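Local coordinates for protein dihydrodipicolinate synthase (PDB 4XKY) that probably acts as a class I, Schiff-base-forming aldolase of the DapA family, a dihydrodipicolinate synthase or possibly an N-acetylneuraminate lyase, at residues Ala212-Glu217 and Lys260-Ala265; Leu266-Ile271 and Gly289-Ala294. All blocks are in the same frame, centred on the assembly; numbering follows the deposited sequence.

Overall arrangement
Both contacts use helix 257-268, interaction 1 near its middle and interaction 2 at its C-terminal end, and their centres lie about 9 Å apart. Interaction 1 is fully buried and joins this helix to the turn that leads into helix 216-227, close to the pyruvate site predicted at Thr48. Interaction 2 lies farther out, about 21 Å from the centre of the chain, where a partly exposed leucine meets helix 285-298. Both are apolar, with no hydrogen bond across either, but a thioether fits between aliphatic groups in the first, and a leucine packs on a helix backbone and meets an indole obliquely in the second. Leu266 touches Asn213 and Met214 through CD2, while Ile291 packs back on Cys264.

Interaction 1. Residues Ala212-Glu217 and Lys260-Ala265; sequences ANMFPE and KGLKCA. With ACT (acetate ion), chain E.
The turn at Met214 comes up against the side of helix 257-268, with the CA atoms of Met214 and Ala265 nearest at 7.3 Å, and no hydrogen bond links the two segments. Met214 carries the contact. Its CG lies beside its own backbone N (chi1 -61°) and the chain bends at the sulfur (chi3 -75°), which lays the thioether across the end of Leu262 and against the next turn of the helix. Met214 SD meets Ala265 CB at 3.5 Å, while Met214 CE touches Leu262 CD1 at 3.7 Å. Leu262 CD2 stands 4.2 Å from Asn213 ND2, a loose approach; that amide nitrogen donates instead to the carbonyls of Gly210 and Pro11. An alanine in place of Met214 would remove the thioether, and is likely to open a gap beside Leu262 and Ala265. Phe215, next in the chain, is the N-cap residue of helix 216-227, and Glu217 N donates to acetate O at 3.2 Å; the ion, probably from the crystallisation liquor, is also bound by Leu218 N. Leu262 also touches Val13 and lies about 4 Å, side chain to side chain, from Thr48, predicted to bind pyruvate. In the (beta/alpha)8 barrel the turn follows strand 206-207, held by Asn213 to Pro11 after strand 7-8, by Met214 O to His33 of helix 24-36, and by Phe215 against Leu295 and Leu298 of helix 285-298.

Interaction 2. Residues Leu266-Ile271 and Gly289-Ala294; sequences LSLLGI and GKIWKA
The last turn of helix 257-268 runs up beside the middle of helix 285-298, where Leu268 and Trp292 bring their CA atoms to within 6.9 Å. Leu268 spans the gap. It drives CD1 against the neighbouring backbone, 3.6 Å from Trp292 N, and the same methyl lies 3.8 Å from Trp292 CB and 4.0 Å from Ile291 CG2. Its second methyl, CD2, approaches Trp292 CE3 obliquely at 4.1 Å. The indole comes to this place because Trp292 CG stands anti to the backbone N (chi1 176°), bringing the ring alongside the leucine, with CE3 near both CB and CD2, on the solvent-exposed side; Ile291 closes the inner side, resting also on Cys264 and Ala265. Leu268 further touches Arg288 and Leu295, four residues before and three after Trp292 on the same helix. Just beyond Leu268 the helix stops in a Schellman motif: Gly270 N, of a residue at positive phi, donates to Ser267 O, and Ile271 N donates to Leu266 O at 3.0 Å. This is helix-on-helix packing within the C-terminal helices that DapA-family enzymes add to the TIM barrel, away from the predicted active-site residues.

Interaction 1. Residues Ala212-Glu217 and Lys260-Ala265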
loop_
_atom_site.group_PDB
_atom_site.type_symbol
_atom_site.label_atom_id
_atom_site.label_comp_id
_atom_site.label_asym_id
_atom_site.label_seq_id
_atom_site.Cartn_x
_atom_site.Cartn_y
_atom_site.Cartn_z
ATOM N N ALA A 212 13.841 -13.387 23.247
ATOM C CA ALA A 212 14.682 -13.385 24.449
ATOM C C ALA A 212 13.823 -13.391 25.721
ATOM O O ALA A 212 14.324 -13.715 26.797
ATOM C CB ALA A 212 15.666 -12.221 24.445
ATOM N N ASN A 213 12.544 -13.027 25.617
ATOM C CA ASN A 213 11.623 -13.244 26.739
ATOM C C ASN A 213 11.661 -14.729 27.191
ATOM O O ASN A 213 11.603 -15.016 28.373
ATOM C CB ASN A 213 10.182 -12.848 26.382
ATOM C CG ASN A 213 9.935 -11.315 26.390
ATOM O OD1 ASN A 213 9.622 -10.739 27.417
ATOM N ND2 ASN A 213 10.003 -10.688 25.234
ATOM N N MET A 214 11.734 -15.662 26.241
ATOM C CA MET A 214 11.639 -17.096 26.545
ATOM C C MET A 214 13.018 -17.669 26.876
ATOM O O MET A 214 13.157 -18.380 27.865
ATOM C CB MET A 214 11.087 -17.913 25.361
ATOM C CG MET A 214 9.679 -17.572 24.871
ATOM S SD MET A 214 9.204 -18.567 23.433
ATOM C CE MET A 214 10.130 -17.824 22.096
ATOM N N PHE A 215 14.013 -17.347 26.038
ATOM C CA PHE A 215 15.341 -17.991 26.058
ATOM C C PHE A 215 16.431 -16.936 25.972
ATOM O O PHE A 215 17.086 -16.815 24.951
ATOM C CB PHE A 215 15.498 -18.969 24.868
ATOM C CG PHE A 215 14.380 -19.972 24.764
ATOM C CD1 PHE A 215 14.154 -20.874 25.792
ATOM C CD2 PHE A 215 13.561 -20.009 23.644
ATOM C CE1 PHE A 215 13.122 -21.786 25.714
ATOM C CE2 PHE A 215 12.522 -20.897 23.563
ATOM C CZ PHE A 215 12.305 -21.795 24.598
ATOM N N PRO A 216 16.616 -16.148 27.041
ATOM C CA PRO A 216 17.592 -15.050 26.971
ATOM C C PRO A 216 19.003 -15.549 26.663
ATOM O O PRO A 216 19.730 -14.921 25.896
ATOM C CB PRO A 216 17.542 -14.429 28.371
ATOM C CG PRO A 216 16.748 -15.381 29.211
ATOM C CD PRO A 216 15.842 -16.117 28.287
ATOM N N GLU A 217 19.379 -16.687 27.228
ATOM C CA GLU A 217 20.741 -17.193 27.030
ATOM C C GLU A 217 21.058 -17.532 25.596
ATOM O O GLU A 217 22.173 -17.309 25.147
ATOM C CB GLU A 217 21.011 -18.417 27.904
ATOM C CG GLU A 217 21.027 -18.022 29.365
ATOM C CD GLU A 217 21.286 -19.165 30.322
ATOM O OE1 GLU A 217 21.436 -20.328 29.871
ATOM O OE2 GLU A 217 21.346 -18.881 31.539
ATOM N N LYS A 260 0.681 -14.119 20.436
ATOM C CA LYS A 260 -0.039 -15.200 21.061
ATOM C C LYS A 260 0.862 -16.386 21.365
ATOM O O LYS A 260 0.725 -17.012 22.393
ATOM C CB LYS A 260 -1.212 -15.624 20.189
ATOM C CG LYS A 260 -2.321 -14.608 20.230
ATOM C CD LYS A 260 -3.150 -14.553 18.965
ATOM C CE LYS A 260 -4.421 -15.326 19.037
ATOM N NZ LYS A 260 -5.447 -14.553 18.284
ATOM N N GLY A 261 1.742 -16.709 20.428
ATOM C CA GLY A 261 2.659 -17.807 20.588
ATOM C C GLY A 261 3.682 -17.549 21.662
ATOM O O GLY A 261 3.906 -18.406 22.532
ATOM N N LEU A 262 4.317 -16.386 21.598
ATOM C CA LEU A 262 5.258 -15.974 22.636
ATOM C C LEU A 262 4.640 -16.043 24.019
ATOM O O LEU A 262 5.174 -16.649 24.918
ATOM C CB LEU A 262 5.695 -14.539 22.391
ATOM C CG LEU A 262 6.852 -14.007 23.204
ATOM C CD1 LEU A 262 8.085 -14.835 22.919
ATOM C CD2 LEU A 262 7.111 -12.552 22.831
ATOM N N LYS A 263 3.482 -15.427 24.183
ATOM C CA LYS A 263 2.835 -15.429 25.490
ATOM C C LYS A 263 2.382 -16.847 25.923
ATOM O O LYS A 263 2.507 -17.210 27.088
ATOM C CB LYS A 263 1.687 -14.418 25.524
ATOM C CG LYS A 263 2.131 -12.983 25.781
ATOM C CD LYS A 263 0.944 -12.161 26.263
ATOM C CE LYS A 263 1.374 -10.858 26.893
ATOM N NZ LYS A 263 0.231 -10.042 27.407
ATOM N N CYS A 264 1.863 -17.639 24.989
ATOM C CA CYS A 264 1.517 -19.022 25.285
ATOM C C CYS A 264 2.771 -19.777 25.797
ATOM O O CYS A 264 2.752 -20.433 26.865
ATOM C CB CYS A 264 0.958 -19.683 24.037
ATOM S SG CYS A 264 0.353 -21.336 24.346
ATOM N N ALA A 265 3.870 -19.633 25.057
ATOM C CA ALA A 265 5.117 -20.289 25.436
ATOM C C ALA A 265 5.592 -19.845 26.813
ATOM O O ALA A 265 6.007 -20.700 27.589
ATOM C CB ALA A 265 6.210 -20.043 24.420
HETATM C C ACT E . 17.620 -19.924 27.895
HETATM O O ACT E . 17.475 -18.867 28.558
HETATM O OXT ACT E . 18.080 -19.908 26.736
HETATM C CH3 ACT E . 17.246 -21.267 28.475
#

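Interaction 2. Residues Leu266-Ile271 and Gly289-Ala294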
loop_
_atom_site.group_PDB
_atom_site.type_symbol
_atom_site.label_atom_id
_atom_site.label_comp_id
_atom_site.label_asym_id
_atom_site.label_seq_id
_atom_site.Cartn_x
_atom_site.Cartn_y
_atom_site.Cartn_z
ATOM N N LEU A 266 5.531 -18.537 27.093
ATOM C CA LEU A 266 5.914 -17.989 28.403
ATOM C C LEU A 266 5.124 -18.633 29.553
ATOM O O LEU A 266 5.691 -18.932 30.614
ATOM C CB LEU A 266 5.808 -16.453 28.451
ATOM C CG LEU A 266 6.846 -15.700 27.598
ATOM C CD1 LEU A 266 6.551 -14.211 27.554
ATOM C CD2 LEU A 266 8.295 -15.892 28.024
ATOM N N SER A 267 3.841 -18.871 29.316
ATOM C CA SER A 267 2.976 -19.522 30.285
ATOM C C SER A 267 3.340 -21.004 30.490
ATOM O O SER A 267 3.445 -21.476 31.624
ATOM C CB SER A 267 1.510 -19.383 29.872
ATOM O OG SER A 267 0.741 -20.323 30.575
ATOM N N LEU A 268 3.561 -21.710 29.383
ATOM C CA LEU A 268 3.947 -23.112 29.420
ATOM C C LEU A 268 5.302 -23.276 30.083
ATOM O O LEU A 268 5.548 -24.247 30.774
ATOM C CB LEU A 268 3.976 -23.686 28.010
ATOM C CG LEU A 268 2.600 -23.991 27.421
ATOM C CD1 LEU A 268 2.732 -24.169 25.931
ATOM C CD2 LEU A 268 2.005 -25.239 28.070
ATOM N N LEU A 269 6.162 -22.285 29.912
ATOM C CA LEU A 269 7.443 -22.269 30.611
ATOM C C LEU A 269 7.392 -21.891 32.106
ATOM O O LEU A 269 8.429 -21.899 32.744
ATOM C CB LEU A 269 8.410 -21.357 29.860
ATOM C CG LEU A 269 8.822 -21.865 28.481
ATOM C CD1 LEU A 269 9.440 -20.719 27.715
ATOM C CD2 LEU A 269 9.815 -23.007 28.566
ATOM N N GLY A 270 6.221 -21.593 32.677
ATOM C CA GLY A 270 6.126 -21.209 34.099
ATOM C C GLY A 270 6.528 -19.767 34.413
ATOM O O GLY A 270 6.669 -19.397 35.563
ATOM N N ILE A 271 6.709 -18.927 33.401
ATOM C CA ILE A 271 7.232 -17.561 33.631
ATOM C C ILE A 271 6.125 -16.550 33.939
ATOM O O ILE A 271 6.148 -15.908 34.986
ATOM C CB ILE A 271 8.107 -17.097 32.457
ATOM C CG1 ILE A 271 9.366 -17.971 32.384
ATOM C CG2 ILE A 271 8.509 -15.626 32.611
ATOM C CD1 ILE A 271 9.887 -18.196 30.973
ATOM N N GLY A 289 -1.774 -26.586 22.873
ATOM C CA GLY A 289 -1.197 -27.916 22.611
ATOM C C GLY A 289 -0.116 -27.922 21.541
ATOM O O GLY A 289 0.907 -28.587 21.674
ATOM N N LYS A 290 -0.335 -27.175 20.471
ATOM C CA LYS A 290 0.654 -27.092 19.409
ATOM C C LYS A 290 1.885 -26.345 19.834
ATOM O O LYS A 290 2.985 -26.668 19.408
ATOM C CB LYS A 290 0.098 -26.372 18.196
ATOM C CG LYS A 290 -0.929 -27.170 17.428
ATOM C CD LYS A 290 -1.206 -26.498 16.099
ATOM C CE LYS A 290 -2.583 -26.844 15.598
ATOM N NZ LYS A 290 -2.643 -28.232 15.065
ATOM N N ILE A 291 1.707 -25.289 20.618
ATOM C CA ILE A 291 2.848 -24.533 21.058
ATOM C C ILE A 291 3.667 -25.427 21.998
ATOM O O ILE A 291 4.860 -25.449 21.897
ATOM C CB ILE A 291 2.447 -23.196 21.739
ATOM C CG1 ILE A 291 1.827 -22.240 20.716
ATOM C CG2 ILE A 291 3.656 -22.556 22.405
ATOM C CD1 ILE A 291 2.804 -21.531 19.813
ATOM N N TRP A 292 3.028 -26.167 22.902
ATOM C CA TRP A 292 3.758 -27.070 23.811
ATOM C C TRP A 292 4.602 -28.104 23.021
ATOM O O TRP A 292 5.793 -28.292 23.295
ATOM C CB TRP A 292 2.782 -27.746 24.790
ATOM C CG TRP A 292 3.394 -28.775 25.716
ATOM C CD1 TRP A 292 3.027 -30.079 25.825
ATOM C CD2 TRP A 292 4.445 -28.571 26.680
ATOM N NE1 TRP A 292 3.791 -30.711 26.778
ATOM C CE2 TRP A 292 4.678 -29.811 27.311
ATOM C CE3 TRP A 292 5.233 -27.470 27.042
ATOM C CZ2 TRP A 292 5.664 -29.988 28.312
ATOM C CZ3 TRP A 292 6.220 -27.640 28.039
ATOM C CH2 TRP A 292 6.416 -28.894 28.661
ATOM N N LYS A 293 3.984 -28.736 22.025
ATOM C CA LYS A 293 4.684 -29.666 21.117
ATOM C C LYS A 293 5.891 -29.017 20.466
ATOM O O LYS A 293 6.984 -29.594 20.390
ATOM C CB LYS A 293 3.722 -30.149 20.021
ATOM C CG LYS A 293 4.342 -31.000 18.918
ATOM C CD LYS A 293 4.916 -32.291 19.482
ATOM C CE LYS A 293 5.349 -33.266 18.399
ATOM N NZ LYS A 293 5.086 -34.651 18.873
ATOM N N ALA A 294 5.687 -27.814 19.958
ATOM C CA ALA A 294 6.790 -27.055 19.393
ATOM C C ALA A 294 7.920 -26.840 20.414
ATOM O O ALA A 294 9.105 -26.968 20.067
ATOM C CB ALA A 294 6.298 -25.715 18.875
#